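Local structure of putative acetyltransferase (Streptococcus mutans, 3LD2) at residues I115-K120 against K124-A129; F83-I88 against V93-Y98; E155-Y160 against D183-S188. The protein probably transfers acyl groups from an acyl-coenzyme A donor to an acceptor, as a member of the GNAT acetyltransferase family. One frame throughout, in Å; residues are numbered along the deposited sequence.

Contact 1 (I115-K120 against K124-A129). With COA (coenzyme A), chain E.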
loop_
_atom_site.group_PDB
_atom_site.type_symbol
_atom_site.label_atom_id
_atom_site.label_comp_id
_atom_site.label_asym_id
_atom_site.label_seq_id
_atom_site.Cartn_x
_atom_site.Cartn_y
_atom_site.Cartn_z
ATOM N N ILE A 115 -0.324 0.699 -1.283
ATOM C CA ILE A 115 -0.937 0.551 -2.594
ATOM C C ILE A 115 -1.421 1.902 -3.133
ATOM O O ILE A 115 -1.880 2.756 -2.397
ATOM C CB ILE A 115 -2.096 -0.460 -2.574
ATOM C CG1 ILE A 115 -2.569 -0.762 -4.006
ATOM C CG2 ILE A 115 -3.219 0.066 -1.721
ATOM C CD1 ILE A 115 -3.670 -1.781 -4.079
ATOM N N ALA A 116 -1.264 2.102 -4.431
ATOM C CA ALA A 116 -1.686 3.342 -5.049
ATOM C C ALA A 116 -2.223 3.030 -6.435
ATOM O O ALA A 116 -1.554 2.396 -7.250
ATOM C CB ALA A 116 -0.529 4.356 -5.099
ATOM N N VAL A 117 -3.471 3.411 -6.672
ATOM C CA VAL A 117 -4.069 3.242 -7.983
ATOM C C VAL A 117 -4.267 4.613 -8.611
ATOM O O VAL A 117 -4.592 5.576 -7.911
ATOM C CB VAL A 117 -5.390 2.528 -7.902
ATOM C CG1 VAL A 117 -6.129 2.653 -9.225
ATOM C CG2 VAL A 117 -5.166 1.079 -7.537
ATOM N N ALA A 118 -4.041 4.712 -9.918
ATOM C CA ALA A 118 -4.179 6.002 -10.593
ATOM C C ALA A 118 -5.614 6.504 -10.499
ATOM O O ALA A 118 -6.563 5.775 -10.801
ATOM C CB ALA A 118 -3.749 5.899 -12.021
ATOM N N GLU A 119 -5.765 7.749 -10.072
ATOM C CA GLU A 119 -7.080 8.355 -9.879
ATOM C C GLU A 119 -8.107 8.075 -10.984
ATOM O O GLU A 119 -9.220 7.641 -10.702
ATOM C CB GLU A 119 -6.912 9.857 -9.729
ATOM C CG GLU A 119 -8.204 10.635 -9.763
ATOM C CD GLU A 119 -8.126 11.826 -8.845
ATOM O OE1 GLU A 119 -7.923 12.951 -9.351
ATOM O OE2 GLU A 119 -8.229 11.622 -7.609
ATOM N N LYS A 120 -7.731 8.322 -12.236
ATOM C CA LYS A 120 -8.644 8.103 -13.360
ATOM C C LYS A 120 -8.996 6.630 -13.562
ATOM O O LYS A 120 -10.027 6.302 -14.150
ATOM C CB LYS A 120 -8.072 8.704 -14.649
ATOM C CG LYS A 120 -7.127 9.857 -14.385
ATOM C CD LYS A 120 -7.494 11.151 -15.135
ATOM C CE LYS A 120 -8.226 12.139 -14.211
ATOM N NZ LYS A 120 -8.297 13.514 -14.793
ATOM N N LYS A 124 -12.296 0.362 -10.856
ATOM C CA LYS A 124 -12.368 -0.607 -11.940
ATOM C C LYS A 124 -11.860 -1.990 -11.574
ATOM O O LYS A 124 -11.684 -2.823 -12.454
ATOM C CB LYS A 124 -11.604 -0.099 -13.161
ATOM C CG LYS A 124 -12.050 1.280 -13.637
ATOM C CD LYS A 124 -11.344 1.672 -14.923
ATOM C CE LYS A 124 -11.471 3.181 -15.167
ATOM N NZ LYS A 124 -10.874 3.637 -16.472
ATOM N N GLY A 125 -11.618 -2.244 -10.287
ATOM C CA GLY A 125 -11.137 -3.548 -9.837
ATOM C C GLY A 125 -9.625 -3.722 -9.704
ATOM O O GLY A 125 -9.160 -4.798 -9.314
ATOM N N ILE A 126 -8.857 -2.682 -10.027
ATOM C CA ILE A 126 -7.393 -2.767 -9.999
ATOM C C ILE A 126 -6.830 -2.976 -8.587
ATOM O O ILE A 126 -5.944 -3.828 -8.375
ATOM C CB ILE A 126 -6.727 -1.520 -10.614
ATOM C CG1 ILE A 126 -6.955 -1.479 -12.128
ATOM C CG2 ILE A 126 -5.233 -1.492 -10.298
ATOM C CD1 ILE A 126 -6.730 -0.093 -12.740
ATOM N N GLY A 127 -7.329 -2.191 -7.633
ATOM C CA GLY A 127 -6.919 -2.345 -6.251
ATOM C C GLY A 127 -7.184 -3.759 -5.768
ATOM O O GLY A 127 -6.320 -4.428 -5.214
ATOM N N ARG A 128 -8.395 -4.226 -6.001
ATOM C CA ARG A 128 -8.778 -5.554 -5.586
ATOM C C ARG A 128 -7.798 -6.616 -6.121
ATOM O O ARG A 128 -7.371 -7.505 -5.382
ATOM C CB ARG A 128 -10.209 -5.827 -6.055
ATOM C CG ARG A 128 -10.787 -7.122 -5.578
ATOM C CD ARG A 128 -12.290 -7.222 -5.809
ATOM N NE ARG A 128 -12.649 -8.632 -5.724
ATOM C CZ ARG A 128 -13.843 -9.130 -5.400
ATOM N NH1 ARG A 128 -14.870 -8.322 -5.112
ATOM N NH2 ARG A 128 -13.999 -10.460 -5.360
ATOM N N ALA A 129 -7.438 -6.497 -7.397
ATOM C CA ALA A 129 -6.636 -7.497 -8.076
ATOM C C ALA A 129 -5.199 -7.473 -7.554
ATOM O O ALA A 129 -4.546 -8.514 -7.418
ATOM C CB ALA A 129 -6.672 -7.263 -9.599
HETATM N N1A COA E . -16.154 5.222 -2.540
HETATM C C2A COA E . -16.890 4.070 -1.968
HETATM N N3A COA E . -16.258 2.706 -2.007
HETATM C C4A COA E . -14.934 2.541 -2.587
HETATM C C5A COA E . -14.202 3.693 -3.134
HETATM C C6A COA E . -14.820 5.055 -3.119
HETATM N N6A COA E . -14.054 6.156 -3.680
HETATM N N7A COA E . -12.893 3.265 -3.654
HETATM C C8A COA E . -12.819 1.845 -3.407
HETATM N N9A COA E . -14.037 1.422 -2.669
HETATM C C1B COA E . -14.282 0.075 -2.665
HETATM C C2B COA E . -15.569 -0.624 -3.060
HETATM O O2B COA E . -16.853 -0.249 -2.665
HETATM C C3B COA E . -15.210 -1.859 -3.764
HETATM O O3B COA E . -16.133 -2.675 -4.415
HETATM P P3B COA E . -16.861 -2.054 -5.795
HETATM O O7A COA E . -17.440 -3.378 -6.592
HETATM O O8A COA E . -18.128 -1.044 -5.429
HETATM O O9A COA E . -15.935 -1.284 -6.606
HETATM C C4B COA E . -13.697 -1.891 -3.843
HETATM O O4B COA E . -13.156 -0.676 -3.210
HETATM C C5B COA E . -12.760 -2.711 -4.660
HETATM O O5B COA E . -12.582 -1.645 -5.575
HETATM P P1A COA E . -11.247 -1.337 -6.483
HETATM O O1A COA E . -11.742 -0.797 -7.965
HETATM O O2A COA E . -10.478 -2.569 -6.583
HETATM O O3A COA E . -10.344 -0.177 -5.761
HETATM P P2A COA E . -9.330 0.835 -6.555
HETATM O O4A COA E . -10.186 2.122 -7.130
HETATM O O5A COA E . -8.639 0.168 -7.652
HETATM O O6A COA E . -8.255 1.431 -5.465
HETATM C CBP COA E . -7.525 2.421 -3.507
HETATM C CCP COA E . -8.621 1.530 -4.114
HETATM C CDP COA E . -6.169 1.694 -3.716
HETATM C CEP COA E . -7.808 2.712 -2.009
HETATM C CAP COA E . -7.478 3.747 -4.314
HETATM O OAP COA E . -8.526 4.623 -4.000
HETATM C C9P COA E . -6.193 4.492 -3.984
HETATM O O9P COA E . -5.376 4.598 -4.840
HETATM N N8P COA E . -6.253 5.587 -3.030
HETATM C C7P COA E . -5.211 6.576 -3.217
HETATM C C6P COA E . -4.323 6.703 -1.976
HETATM C C5P COA E . -4.256 5.383 -1.203
HETATM O O5P COA E . -3.580 4.505 -1.618
HETATM N N4P COA E . -4.921 5.226 0.076
HETATM C C3P COA E . -4.409 4.287 1.094
HETATM C C2P COA E . -3.602 3.105 0.547
HETATM S S1P COA E . -1.915 3.201 1.242
#
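Val117 and Ile126 meet through one methyl each: the CG2 atoms of Val117 and Ile126 lie 3.8 Å apart. CG1 of Val117 stands anti to the backbone N (chi1 167°), which leaves CG2 beside that N and facing the start of helix 126-138. Ile115, its side chain fully extended, comes in alongside with its end, CD1 of Ile115 lying 3.9 Å from O of Gly127. Farther along, CE of Lys124 passes 3.6 Å from O of Lys120, while the lysine's ammonium group forms a salt bridge with Glu121. No hydrogen bond joins the two segments.

What they share is coenzyme A. N of Gly125 donates to O1A of coenzyme A at 2.7 Å, and N of Arg128 reaches O2A of coenzyme A at the same 2.7 Å, so that two oxygens of one phosphate are held. The neighbouring phosphate is taken by Gly127, whose N lies 2.7 Å from O5A of coenzyme A. On the strand, N of Val117 gives a nearly straight bond (166°) to the pantetheine carbonyl O9P of coenzyme A, at 2.9 Å.

One shell out, Arg122 bonds through NE to O of Val117, tying the strand end to the loop, and Arg123 adds its own backbone N to the ligand. Arg122, Gly125 and Gly127 fit the R/Q-x-x-G-x-G/A signature of GNAT enzymes. Gly125, at the N-cap, has a positive phi of 93°, which suits glycine, and Gly127 brings no side chain between its backbone and the diphosphate. Because main-chain N-H groups at a helix N-terminus do the gripping, the helix dipole would be expected to help stabilise the diphosphate charge.

Contact 2 (F83-I88 against V93-Y98)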
loop_
_atom_site.group_PDB
_atom_site.type_symbol
_atom_site.label_atom_id
_atom_site.label_comp_id
_atom_site.label_asym_id
_atom_site.label_seq_id
_atom_site.Cartn_x
_atom_site.Cartn_y
_atom_site.Cartn_z
ATOM N N PHE A 83 7.549 -5.327 -5.146
ATOM C CA PHE A 83 6.575 -4.467 -5.825
ATOM C C PHE A 83 5.748 -5.216 -6.873
ATOM O O PHE A 83 6.284 -5.827 -7.803
ATOM C CB PHE A 83 7.271 -3.299 -6.523
ATOM C CG PHE A 83 8.078 -2.411 -5.616
ATOM C CD1 PHE A 83 7.683 -1.097 -5.384
ATOM C CD2 PHE A 83 9.239 -2.869 -5.021
ATOM C CE1 PHE A 83 8.425 -0.252 -4.572
ATOM C CE2 PHE A 83 9.993 -2.036 -4.199
ATOM C CZ PHE A 83 9.578 -0.711 -3.978
ATOM N N LEU A 84 4.431 -5.165 -6.731
ATOM C CA LEU A 84 3.530 -5.597 -7.791
ATOM C C LEU A 84 3.056 -4.355 -8.530
ATOM O O LEU A 84 2.760 -3.311 -7.916
ATOM C CB LEU A 84 2.343 -6.356 -7.222
ATOM C CG LEU A 84 2.733 -7.616 -6.447
ATOM C CD1 LEU A 84 1.508 -8.252 -5.823
ATOM C CD2 LEU A 84 3.441 -8.609 -7.356
ATOM N N VAL A 85 2.983 -4.459 -9.846
ATOM C CA VAL A 85 2.571 -3.330 -10.654
ATOM C C VAL A 85 1.413 -3.718 -11.591
ATOM O O VAL A 85 1.298 -4.863 -12.030
ATOM C CB VAL A 85 3.798 -2.759 -11.388
ATOM C CG1 VAL A 85 3.495 -2.467 -12.827
ATOM C CG2 VAL A 85 4.322 -1.524 -10.675
ATOM N N ALA A 86 0.500 -2.795 -11.845
ATOM C CA ALA A 86 -0.568 -3.091 -12.799
ATOM C C ALA A 86 -0.433 -2.195 -14.017
ATOM O O ALA A 86 -0.146 -1.008 -13.901
ATOM C CB ALA A 86 -1.935 -2.969 -12.159
ATOM N N LYS A 87 -0.591 -2.775 -15.195
ATOM C CA LYS A 87 -0.408 -2.013 -16.426
ATOM C C LYS A 87 -1.614 -2.173 -17.324
ATOM O O LYS A 87 -2.276 -3.228 -17.338
ATOM C CB LYS A 87 0.846 -2.457 -17.193
ATOM C CG LYS A 87 2.182 -2.260 -16.484
ATOM C CD LYS A 87 3.337 -2.592 -17.441
ATOM C CE LYS A 87 4.625 -2.961 -16.715
ATOM N NZ LYS A 87 5.866 -2.427 -17.378
ATOM N N ILE A 88 -1.886 -1.113 -18.075
ATOM C CA ILE A 88 -2.898 -1.122 -19.123
ATOM C C ILE A 88 -2.238 -0.525 -20.370
ATOM O O ILE A 88 -2.034 0.684 -20.437
ATOM C CB ILE A 88 -4.141 -0.308 -18.706
ATOM C CG1 ILE A 88 -4.827 -0.969 -17.520
ATOM C CG2 ILE A 88 -5.145 -0.235 -19.838
ATOM C CD1 ILE A 88 -6.136 -0.313 -17.124
ATOM N N VAL A 93 -0.556 1.696 -14.028
ATOM C CA VAL A 93 -1.766 2.344 -13.510
ATOM C C VAL A 93 -2.055 1.995 -12.052
ATOM O O VAL A 93 -3.024 2.486 -11.469
ATOM C CB VAL A 93 -3.033 1.988 -14.338
ATOM C CG1 VAL A 93 -3.000 2.683 -15.686
ATOM C CG2 VAL A 93 -3.205 0.465 -14.461
ATOM N N GLY A 94 -1.217 1.138 -11.479
ATOM C CA GLY A 94 -1.329 0.756 -10.085
ATOM C C GLY A 94 -0.035 0.162 -9.546
ATOM O O GLY A 94 0.761 -0.417 -10.300
ATOM N N VAL A 95 0.191 0.310 -8.244
ATOM C CA VAL A 95 1.374 -0.275 -7.626
ATOM C C VAL A 95 1.138 -0.701 -6.170
ATOM O O VAL A 95 0.469 -0.003 -5.401
ATOM C CB VAL A 95 2.595 0.664 -7.724
ATOM C CG1 VAL A 95 2.297 2.011 -7.064
ATOM C CG2 VAL A 95 3.827 -0.007 -7.115
ATOM N N LEU A 96 1.677 -1.864 -5.809
ATOM C CA LEU A 96 1.592 -2.365 -4.455
ATOM C C LEU A 96 2.971 -2.864 -4.032
ATOM O O LEU A 96 3.543 -3.753 -4.678
ATOM C CB LEU A 96 0.550 -3.482 -4.340
ATOM C CG LEU A 96 0.348 -4.042 -2.907
ATOM C CD1 LEU A 96 -1.017 -4.686 -2.677
ATOM C CD2 LEU A 96 1.458 -5.029 -2.490
ATOM N N ASP A 97 3.515 -2.279 -2.966
ATOM C CA ASP A 97 4.766 -2.764 -2.387
ATOM C C ASP A 97 4.496 -3.381 -1.022
ATOM O O ASP A 97 3.614 -2.928 -0.292
ATOM C CB ASP A 97 5.774 -1.641 -2.237
ATOM C CG ASP A 97 5.397 -0.670 -1.145
ATOM O OD1 ASP A 97 4.350 -0.015 -1.289
ATOM O OD2 ASP A 97 6.139 -0.549 -0.146
ATOM N N TYR A 98 5.237 -4.431 -0.687
ATOM C CA TYR A 98 5.069 -5.091 0.606
ATOM C C TYR A 98 6.380 -5.525 1.201
ATOM O O TYR A 98 7.378 -5.677 0.510
ATOM C CB TYR A 98 4.096 -6.271 0.527
ATOM C CG TYR A 98 4.521 -7.423 -0.343
ATOM C CD1 TYR A 98 5.237 -8.487 0.193
ATOM C CD2 TYR A 98 4.184 -7.469 -1.695
ATOM C CE1 TYR A 98 5.622 -9.567 -0.588
ATOM C CE2 TYR A 98 4.564 -8.540 -2.498
ATOM C CZ TYR A 98 5.296 -9.591 -1.940
ATOM O OH TYR A 98 5.692 -10.680 -2.706
#
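Leu84 and Leu96 face each other as a hydrogen-bonded antiparallel pair, in two strand segments whose N-to-C directions differ by 169°. N of Leu84 lies 2.6 Å from O of Leu96, and the return bond from N of Leu96 to O of Leu84 measures 2.8 Å. Two residues on, N of Ala86 reaches O of Gly94 at 2.8 Å. The pairing then changes: O of Ala86 receives N of Val93 at 2.7 Å and, weakly, N of Gly94 at 3.4 Å. Two successive residues opposite one residue make a classic beta bulge. In the non-hydrogen-bonded pairs, CA-H groups of Phe83, Val85 and Val95 also approach carbonyl oxygens of the partner strand.

The aromatic contribution is a CH-pi contact. CB of Asp97 sits over one face of the Phe83 ring, 4.0 Å from its centroid and 23° off the normal, so it is the methylene that meets the ring; CG2 of Val95 lies at the ring's edge. On the other face of the sheet, CG of Leu84 comes to the edge of the Tyr98 ring, which also packs edge-to-face with Phe134 of helix 126-138.

Aliphatic packing completes the pairing. The CG2 atoms of Val85 and Val95 are 3.9 Å apart, on the face that also bears Phe83 and Asp97. Next to the bulge, chi1 of Val93 (-72°) sets CG2 between the backbone N and the carbonyl carbon, and this methyl meets CG1 of Ile88 at 3.7 Å, the two side chains nearly perpendicular.

Strand 35-39 continues the sheet beyond 82-88, and strand 110-117 beyond 92-100. This is a beta hairpin with a classic bulge near its turn, built into the central mixed sheet of the GNAT fold.

Contact 3 (E155-Y160 against D183-S188). With COA (coenzyme A), chain E.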
loop_
_atom_site.group_PDB
_atom_site.type_symbol
_atom_site.label_atom_id
_atom_site.label_comp_id
_atom_site.label_asym_id
_atom_site.label_seq_id
_atom_site.Cartn_x
_atom_site.Cartn_y
_atom_site.Cartn_z
ATOM N N GLU A 155 -11.854 6.351 1.134
ATOM C CA GLU A 155 -11.938 5.272 0.148
ATOM C C GLU A 155 -11.148 4.044 0.577
ATOM O O GLU A 155 -11.579 2.917 0.313
ATOM C CB GLU A 155 -11.532 5.721 -1.263
ATOM C CG GLU A 155 -10.408 6.714 -1.315
ATOM C CD GLU A 155 -10.892 8.133 -1.102
ATOM O OE1 GLU A 155 -10.153 8.940 -0.477
ATOM O OE2 GLU A 155 -12.021 8.432 -1.558
ATOM N N ALA A 156 -10.006 4.259 1.233
ATOM C CA ALA A 156 -9.223 3.152 1.781
ATOM C C ALA A 156 -10.001 2.418 2.871
ATOM O O ALA A 156 -10.032 1.178 2.910
ATOM C CB ALA A 156 -7.873 3.628 2.303
ATOM N N VAL A 157 -10.645 3.183 3.746
ATOM C CA VAL A 157 -11.464 2.582 4.780
ATOM C C VAL A 157 -12.450 1.601 4.137
ATOM O O VAL A 157 -12.604 0.464 4.596
ATOM C CB VAL A 157 -12.202 3.669 5.642
ATOM C CG1 VAL A 157 -13.320 3.060 6.442
ATOM C CG2 VAL A 157 -11.227 4.396 6.566
ATOM N N LEU A 158 -13.106 2.030 3.064
ATOM C CA LEU A 158 -14.178 1.226 2.490
ATOM C C LEU A 158 -13.617 0.043 1.705
ATOM O O LEU A 158 -14.119 -1.077 1.781
ATOM C CB LEU A 158 -15.057 2.101 1.597
ATOM C CG LEU A 158 -15.894 3.114 2.372
ATOM C CD1 LEU A 158 -16.686 4.002 1.433
ATOM C CD2 LEU A 158 -16.834 2.401 3.358
ATOM N N PHE A 159 -12.562 0.323 0.945
ATOM C CA PHE A 159 -11.783 -0.681 0.230
ATOM C C PHE A 159 -11.397 -1.846 1.149
ATOM O O PHE A 159 -11.752 -3.003 0.879
ATOM C CB PHE A 159 -10.528 0.005 -0.337
ATOM C CG PHE A 159 -9.678 -0.871 -1.207
ATOM C CD1 PHE A 159 -10.160 -1.369 -2.402
ATOM C CD2 PHE A 159 -8.365 -1.159 -0.842
ATOM C CE1 PHE A 159 -9.343 -2.152 -3.222
ATOM C CE2 PHE A 159 -7.543 -1.929 -1.651
ATOM C CZ PHE A 159 -8.032 -2.428 -2.838
ATOM N N TYR A 160 -10.700 -1.535 2.245
ATOM C CA TYR A 160 -10.163 -2.581 3.116
ATOM C C TYR A 160 -11.244 -3.410 3.793
ATOM O O TYR A 160 -11.125 -4.642 3.892
ATOM C CB TYR A 160 -9.192 -2.013 4.146
ATOM C CG TYR A 160 -7.886 -1.578 3.533
ATOM C CD1 TYR A 160 -7.212 -2.406 2.646
ATOM C CD2 TYR A 160 -7.326 -0.349 3.842
ATOM C CE1 TYR A 160 -6.004 -2.016 2.070
ATOM C CE2 TYR A 160 -6.129 0.055 3.285
ATOM C CZ TYR A 160 -5.461 -0.787 2.400
ATOM O OH TYR A 160 -4.263 -0.389 1.840
ATOM N N ASP A 183 -7.353 10.309 13.159
ATOM C CA ASP A 183 -7.056 9.049 13.832
ATOM C C ASP A 183 -6.278 8.083 12.939
ATOM O O ASP A 183 -6.298 8.171 11.705
ATOM C CB ASP A 183 -8.342 8.353 14.264
ATOM C CG ASP A 183 -9.108 9.120 15.342
ATOM O OD1 ASP A 183 -8.511 9.941 16.077
ATOM O OD2 ASP A 183 -10.320 8.866 15.452
ATOM N N ASP A 184 -5.614 7.137 13.578
ATOM C CA ASP A 184 -4.897 6.097 12.877
ATOM C C ASP A 184 -5.667 4.801 13.059
ATOM O O ASP A 184 -5.792 4.294 14.176
ATOM C CB ASP A 184 -3.498 5.976 13.463
ATOM C CG ASP A 184 -2.598 5.068 12.658
ATOM O OD1 ASP A 184 -2.903 4.814 11.467
ATOM O OD2 ASP A 184 -1.574 4.623 13.225
ATOM N N LEU A 185 -6.207 4.266 11.973
ATOM C CA LEU A 185 -6.944 3.019 12.054
ATOM C C LEU A 185 -6.068 1.883 11.592
ATOM O O LEU A 185 -5.461 1.945 10.523
ATOM C CB LEU A 185 -8.207 3.071 11.212
ATOM C CG LEU A 185 -9.096 4.285 11.437
ATOM C CD1 LEU A 185 -10.299 4.198 10.503
ATOM C CD2 LEU A 185 -9.487 4.348 12.898
ATOM N N ILE A 186 -5.994 0.849 12.421
ATOM C CA ILE A 186 -5.073 -0.238 12.190
ATOM C C ILE A 186 -5.880 -1.411 11.735
ATOM O O ILE A 186 -6.711 -1.907 12.494
ATOM C CB ILE A 186 -4.295 -0.575 13.467
ATOM C CG1 ILE A 186 -3.439 0.628 13.841
ATOM C CG2 ILE A 186 -3.414 -1.820 13.258
ATOM C CD1 ILE A 186 -2.540 0.392 15.000
ATOM N N TYR A 187 -5.645 -1.821 10.487
ATOM C CA TYR A 187 -6.366 -2.934 9.877
ATOM C C TYR A 187 -5.510 -4.185 9.769
ATOM O O TYR A 187 -4.308 -4.122 9.510
ATOM C CB TYR A 187 -6.892 -2.544 8.492
ATOM C CG TYR A 187 -8.159 -1.723 8.532
ATOM C CD1 TYR A 187 -9.408 -2.326 8.447
ATOM C CD2 TYR A 187 -8.110 -0.342 8.676
ATOM C CE1 TYR A 187 -10.561 -1.582 8.502
ATOM C CE2 TYR A 187 -9.269 0.421 8.723
ATOM C CZ TYR A 187 -10.481 -0.202 8.643
ATOM O OH TYR A 187 -11.621 0.554 8.676
ATOM N N SER A 188 -6.113 -5.343 9.951
ATOM C CA SER A 188 -5.312 -6.543 9.875
ATOM C C SER A 188 -6.004 -7.586 9.038
ATOM O O SER A 188 -7.161 -7.425 8.661
ATOM C CB SER A 188 -4.925 -7.059 11.276
ATOM O OG SER A 188 -6.062 -7.441 12.012
HETATM N N1A COA E . -16.154 5.222 -2.540
HETATM C C2A COA E . -16.890 4.070 -1.968
HETATM N N3A COA E . -16.258 2.706 -2.007
HETATM C C4A COA E . -14.934 2.541 -2.587
HETATM C C5A COA E . -14.202 3.693 -3.134
HETATM C C6A COA E . -14.820 5.055 -3.119
HETATM N N6A COA E . -14.054 6.156 -3.680
HETATM N N7A COA E . -12.893 3.265 -3.654
HETATM C C8A COA E . -12.819 1.845 -3.407
HETATM N N9A COA E . -14.037 1.422 -2.669
HETATM C C1B COA E . -14.282 0.075 -2.665
HETATM C C2B COA E . -15.569 -0.624 -3.060
HETATM O O2B COA E . -16.853 -0.249 -2.665
HETATM C C3B COA E . -15.210 -1.859 -3.764
HETATM O O3B COA E . -16.133 -2.675 -4.415
HETATM P P3B COA E . -16.861 -2.054 -5.795
HETATM O O7A COA E . -17.440 -3.378 -6.592
HETATM O O8A COA E . -18.128 -1.044 -5.429
HETATM O O9A COA E . -15.935 -1.284 -6.606
HETATM C C4B COA E . -13.697 -1.891 -3.843
HETATM O O4B COA E . -13.156 -0.676 -3.210
HETATM C C5B COA E . -12.760 -2.711 -4.660
HETATM O O5B COA E . -12.582 -1.645 -5.575
HETATM P P1A COA E . -11.247 -1.337 -6.483
HETATM O O1A COA E . -11.742 -0.797 -7.965
HETATM O O2A COA E . -10.478 -2.569 -6.583
HETATM O O3A COA E . -10.344 -0.177 -5.761
HETATM P P2A COA E . -9.330 0.835 -6.555
HETATM O O4A COA E . -10.186 2.122 -7.130
HETATM O O5A COA E . -8.639 0.168 -7.652
HETATM O O6A COA E . -8.255 1.431 -5.465
HETATM C CBP COA E . -7.525 2.421 -3.507
HETATM C CCP COA E . -8.621 1.530 -4.114
HETATM C CDP COA E . -6.169 1.694 -3.716
HETATM C CEP COA E . -7.808 2.712 -2.009
HETATM C CAP COA E . -7.478 3.747 -4.314
HETATM O OAP COA E . -8.526 4.623 -4.000
HETATM C C9P COA E . -6.193 4.492 -3.984
HETATM O O9P COA E . -5.376 4.598 -4.840
HETATM N N8P COA E . -6.253 5.587 -3.030
HETATM C C7P COA E . -5.211 6.576 -3.217
HETATM C C6P COA E . -4.323 6.703 -1.976
HETATM C C5P COA E . -4.256 5.383 -1.203
HETATM O O5P COA E . -3.580 4.505 -1.618
HETATM N N4P COA E . -4.921 5.226 0.076
HETATM C C3P COA E . -4.409 4.287 1.094
HETATM C C2P COA E . -3.602 3.105 0.547
HETATM S S1P COA E . -1.915 3.201 1.242
#
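Tyr187 presents one ring face to Tyr160, whose CB lies over it, 4.3 Å from CD1 of Tyr187. With CG anti to the carbonyl carbon (chi1 -80°), the ring of Tyr187 extends toward the helix, and its hydroxyl reaches Val157: OH of Tyr187 is 3.8 Å from CG1 of Val157, the two side chains crossing at about a right angle. The other valine methyl serves Leu185, with CG2 of Val157 4.0 Å from CD1 of Leu185. No hydrogen bond links helix and strand.

The axes of segments 155-160 and 183-188 approach to 10.7 Å, with N-to-C directions 22° apart, as expected for a helix laid along a sheet. This is the C-terminal half of the GNAT fold, where helix 154-162 packs on strands 144-150 and 180-190; Ile147 and Val149 of the former touch Tyr187 as well.

Elsewhere on its surface, the same helix meets coenzyme A. The Phe159 ring carries CCP of the ligand over one face, while O4B of coenzyme A lies in the ring plane at the edge, 3.2 Å from CD1 of Phe159. CB of Ala156 touches C3P of coenzyme A at 3.7 Å, and OH of Tyr160 approaches C2P of the ligand, beside the thiol sulfur, at 3.8 Å.

Contacts 1 and 2, with centres about 9 Å apart, meet through neighbouring strands: N of Ala116 lies 2.9 Å from O of Val95, a probable hydrogen bond that joins the hairpin to the cofactor-binding strand. Contacts 1 and 3 have centres about 16 Å apart, yet both line the coenzyme A pocket. There CZ of Phe159 packs 3.3 Å from C of Gly127, and OH of Tyr160 lies 3.7 Å from CG2 of Ile115, near the pantetheine arm. In contact 2 the side chain of Asp97 stays about 7 Å from the coenzyme A; its centre is about 19 Å from that of contact 3 and their nearest atoms about 7 Å apart, although all three share one sheet.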